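Local atomic coordinates of CRISPR-associated endonuclease Cas9 (Campylobacter jejuni subsp. jejuni serotype O:2, PDB entry 5X2H), a protein that uses guide RNA to recognise and cleave invading DNA in bacterial CRISPR immunity, the full-length enzyme cutting one strand with a RuvC-like and the other with an HNH domain. Residues A[447-452]-A[498-503]. Residues are numbered along the deposited sequence; the frame is centred on the assembly and turned at random.
Sequences TYYKDE and VLNYTK. With nucleotides of chain C.
Thr-447 OG1 is gripped twice: it accepts the backbone N-H of Tyr-449 (N to OG1 3.3 Å, N-H...O angle 139°), which defines an ST turn, and it bonds to Phe-444 O. A chi1 of 74° sets this hydroxyl between its own backbone N and carbonyl carbon and turns the methyl to the helix, where CG2 lies 3.7 Å from Tyr-501 CE1. The bend is a type I turn, closed by Lys-450 N on Thr-447 O at 3.2 Å. No hydrogen bond joins 447-452 to 498-503; the evidence points to packing by aromatic and aliphatic carbons. Tyr-449 brings its ring against two successive helix residues, with OH 3.3 Å from Asn-500 CB and CE2 3.8 Å from Tyr-501 CA. The planes of its ring and the Asn-500 amide are nearly parallel, 14° apart, although the two side chains cross at about a right angle. Tyr-448 CD1 sits 4.0 Å above the Tyr-449 ring plane, offset toward the rim, and both tyrosine hydroxyls bond to Asp-504 OD2, which ties down the Tyr-449 OH. Asn-500 OD1 takes Lys-503 NZ at 3.0 Å. At the end of 447-452, Glu-452 CG passes 3.8 Å from OP1 of DC19 of DNA chain C. Away from the predicted RuvC metal site, the contact fastens the loop before helix 456-476 to helix 493-505 of the RuvC-like domain: Tyr-501 also packs on Ile-462 and Arg-466 of helix 456-476, while Leu-499 and Thr-502 rest on strand 530-532 at the sheet's edge.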
loop_
_atom_site.group_PDB
_atom_site.type_symbol
_atom_site.label_atom_id
_atom_site.label_comp_id
_atom_site.label_asym_id
_atom_site.label_seq_id
_atom_site.Cartn_x
_atom_site.Cartn_y
_atom_site.Cartn_z
ATOM N N THR A 447 20.024 3.172 6.003
ATOM C CA THR A 447 20.114 3.730 7.342
ATOM C C THR A 447 19.203 2.962 8.290
ATOM O O THR A 447 18.290 2.247 7.867
ATOM C CB THR A 447 19.732 5.214 7.342
ATOM O OG1 THR A 447 18.313 5.343 7.199
ATOM C CG2 THR A 447 20.417 5.942 6.194
ATOM N N TYR A 448 19.456 3.119 9.590
ATOM C CA TYR A 448 18.583 2.480 10.570
ATOM C C TYR A 448 17.247 3.193 10.725
ATOM O O TYR A 448 16.410 2.732 11.509
ATOM C CB TYR A 448 19.280 2.376 11.930
ATOM C CG TYR A 448 20.157 3.553 12.276
ATOM C CD1 TYR A 448 19.621 4.826 12.415
ATOM C CD2 TYR A 448 21.521 3.391 12.478
ATOM C CE1 TYR A 448 20.418 5.907 12.734
ATOM C CE2 TYR A 448 22.327 4.465 12.800
ATOM C CZ TYR A 448 21.769 5.721 12.925
ATOM O OH TYR A 448 22.561 6.800 13.244
ATOM N N TYR A 449 17.026 4.297 10.010
ATOM C CA TYR A 449 15.717 4.933 9.963
ATOM C C TYR A 449 14.772 4.257 8.981
ATOM O O TYR A 449 13.611 4.670 8.884
ATOM C CB TYR A 449 15.849 6.410 9.580
ATOM C CG TYR A 449 16.599 7.269 10.572
ATOM C CD1 TYR A 449 16.018 7.642 11.777
ATOM C CD2 TYR A 449 17.879 7.732 10.291
ATOM C CE1 TYR A 449 16.697 8.436 12.683
ATOM C CE2 TYR A 449 18.565 8.528 11.190
ATOM C CZ TYR A 449 17.968 8.876 12.385
ATOM O OH TYR A 449 18.646 9.667 13.284
ATOM N N LYS A 450 15.234 3.233 8.259
ATOM C CA LYS A 450 14.444 2.678 7.165
ATOM C C LYS A 450 13.190 1.980 7.674
ATOM O O LYS A 450 12.082 2.255 7.200
ATOM C CB LYS A 450 15.292 1.714 6.336
ATOM C CG LYS A 450 14.495 0.997 5.258
ATOM C CD LYS A 450 13.809 1.992 4.329
ATOM C CE LYS A 450 12.685 1.338 3.540
ATOM N NZ LYS A 450 11.559 0.903 4.417
ATOM N N ASP A 451 13.344 1.067 8.635
ATOM C CA ASP A 451 12.211 0.288 9.119
ATOM C C ASP A 451 11.124 1.148 9.749
ATOM O O ASP A 451 10.010 0.653 9.954
ATOM C CB ASP A 451 12.691 -0.761 10.126
ATOM C CG ASP A 451 13.778 -1.655 9.562
ATOM O OD1 ASP A 451 13.917 -1.719 8.321
ATOM O OD2 ASP A 451 14.494 -2.298 10.360
ATOM N N GLU A 452 11.409 2.417 10.050
ATOM C CA GLU A 452 10.400 3.298 10.626
ATOM C C GLU A 452 9.360 3.749 9.607
ATOM O O GLU A 452 8.266 4.168 10.002
ATOM C CB GLU A 452 11.061 4.532 11.241
ATOM C CG GLU A 452 12.168 4.240 12.236
ATOM C CD GLU A 452 12.719 5.508 12.857
ATOM O OE1 GLU A 452 12.096 6.576 12.672
ATOM O OE2 GLU A 452 13.771 5.441 13.526
ATOM N N VAL A 498 13.895 13.837 8.118
ATOM C CA VAL A 498 14.901 14.219 7.131
ATOM C C VAL A 498 16.095 14.874 7.812
ATOM O O VAL A 498 17.248 14.670 7.413
ATOM C CB VAL A 498 14.275 15.140 6.065
ATOM C CG1 VAL A 498 15.348 15.730 5.170
ATOM C CG2 VAL A 498 13.257 14.370 5.234
ATOM N N LEU A 499 15.839 15.656 8.862
ATOM C CA LEU A 499 16.918 16.337 9.569
ATOM C C LEU A 499 17.825 15.340 10.285
ATOM O O LEU A 499 19.054 15.406 10.159
ATOM C CB LEU A 499 16.333 17.351 10.553
ATOM C CG LEU A 499 17.302 18.145 11.432
ATOM C CD1 LEU A 499 16.881 19.607 11.496
ATOM C CD2 LEU A 499 17.377 17.553 12.833
ATOM N N ASN A 500 17.238 14.412 11.048
ATOM C CA ASN A 500 18.041 13.412 11.747
ATOM C C ASN A 500 18.770 12.507 10.763
ATOM O O ASN A 500 19.911 12.099 11.006
ATOM C CB ASN A 500 17.159 12.579 12.678
ATOM C CG ASN A 500 16.620 13.379 13.842
ATOM O OD1 ASN A 500 17.329 14.192 14.436
ATOM N ND2 ASN A 500 15.357 13.150 14.181
ATOM N N TYR A 501 18.119 12.180 9.645
ATOM C CA TYR A 501 18.743 11.361 8.614
ATOM C C TYR A 501 19.906 12.090 7.949
ATOM O O TYR A 501 20.882 11.454 7.537
ATOM C CB TYR A 501 17.662 10.941 7.611
ATOM C CG TYR A 501 18.086 10.525 6.217
ATOM C CD1 TYR A 501 19.099 9.595 6.004
ATOM C CD2 TYR A 501 17.408 11.014 5.107
ATOM C CE1 TYR A 501 19.454 9.208 4.719
ATOM C CE2 TYR A 501 17.750 10.632 3.828
ATOM C CZ TYR A 501 18.770 9.730 3.636
ATOM O OH TYR A 501 19.100 9.361 2.351
ATOM N N THR A 502 19.845 13.420 7.878
ATOM C CA THR A 502 20.916 14.166 7.227
ATOM C C THR A 502 22.114 14.359 8.151
ATOM O O THR A 502 23.261 14.202 7.719
ATOM C CB THR A 502 20.393 15.518 6.738
ATOM O OG1 THR A 502 19.280 15.310 5.858
ATOM C CG2 THR A 502 21.482 16.273 5.990
ATOM N N LYS A 503 21.879 14.688 9.423
ATOM C CA LYS A 503 22.997 14.939 10.324
ATOM C C LYS A 503 23.646 13.659 10.835
ATOM O O LYS A 503 24.772 13.714 11.339
ATOM C CB LYS A 503 22.555 15.804 11.508
ATOM C CG LYS A 503 21.581 15.153 12.479
ATOM C CD LYS A 503 21.379 16.058 13.689
ATOM C CE LYS A 503 20.135 15.691 14.487
ATOM N NZ LYS A 503 20.250 14.379 15.185
ATOM P P DC C 19 9.127 1.736 14.473
ATOM O OP1 DC C 19 10.582 1.787 14.741
ATOM O OP2 DC C 19 8.177 1.400 15.559
ATOM O "O5'" DC C 19 8.682 3.133 13.836
ATOM C "C5'" DC C 19 7.726 3.944 14.492
ATOM C "C4'" DC C 19 7.015 4.839 13.495
ATOM O "O4'" DC C 19 5.984 4.075 12.817
ATOM C "C3'" DC C 19 6.292 6.024 14.108
ATOM O "O3'" DC C 19 7.168 7.136 14.196
ATOM C "C2'" DC C 19 5.171 6.269 13.108
ATOM C "C1'" DC C 19 4.795 4.842 12.726
ATOM N N1 DC C 19 3.759 4.234 13.627
ATOM C C2 DC C 19 2.435 4.685 13.564
ATOM O O2 DC C 19 2.136 5.577 12.759
ATOM N N3 DC C 19 1.514 4.128 14.389
ATOM C C4 DC C 19 1.871 3.165 15.242
ATOM N N4 DC C 19 0.925 2.649 16.033
ATOM C C5 DC C 19 3.213 2.694 15.323
ATOM C C6 DC C 19 4.115 3.250 14.505
ATOM P P DA C 18 6.713 -3.454 15.355
ATOM O OP1 DA C 18 8.070 -3.719 15.884
ATOM O OP2 DA C 18 5.608 -3.123 16.281
ATOM O "O5'" DA C 18 6.814 -2.276 14.279
ATOM C "C5'" DA C 18 7.792 -2.337 13.248
ATOM C "C4'" DA C 18 7.661 -1.141 12.323
ATOM O "O4'" DA C 18 6.428 -1.241 11.567
ATOM C "C3'" DA C 18 7.579 0.193 13.033
ATOM O "O3'" DA C 18 8.885 0.687 13.284
ATOM C "C2'" DA C 18 6.832 1.054 12.018
ATOM C "C1'" DA C 18 5.858 0.046 11.402
ATOM N N9 DA C 18 4.530 0.053 12.018
ATOM C C8 DA C 18 4.056 -0.812 12.968
ATOM N N7 DA C 18 2.819 -0.571 13.335
ATOM C C5 DA C 18 2.452 0.524 12.570
ATOM C C6 DA C 18 1.254 1.267 12.484
ATOM N N6 DA C 18 0.164 0.997 13.212
ATOM N N1 DA C 18 1.223 2.305 11.619
ATOM C C2 DA C 18 2.313 2.571 10.891
ATOM N N3 DA C 18 3.490 1.944 10.881
ATOM C C4 DA C 18 3.494 0.921 11.752
#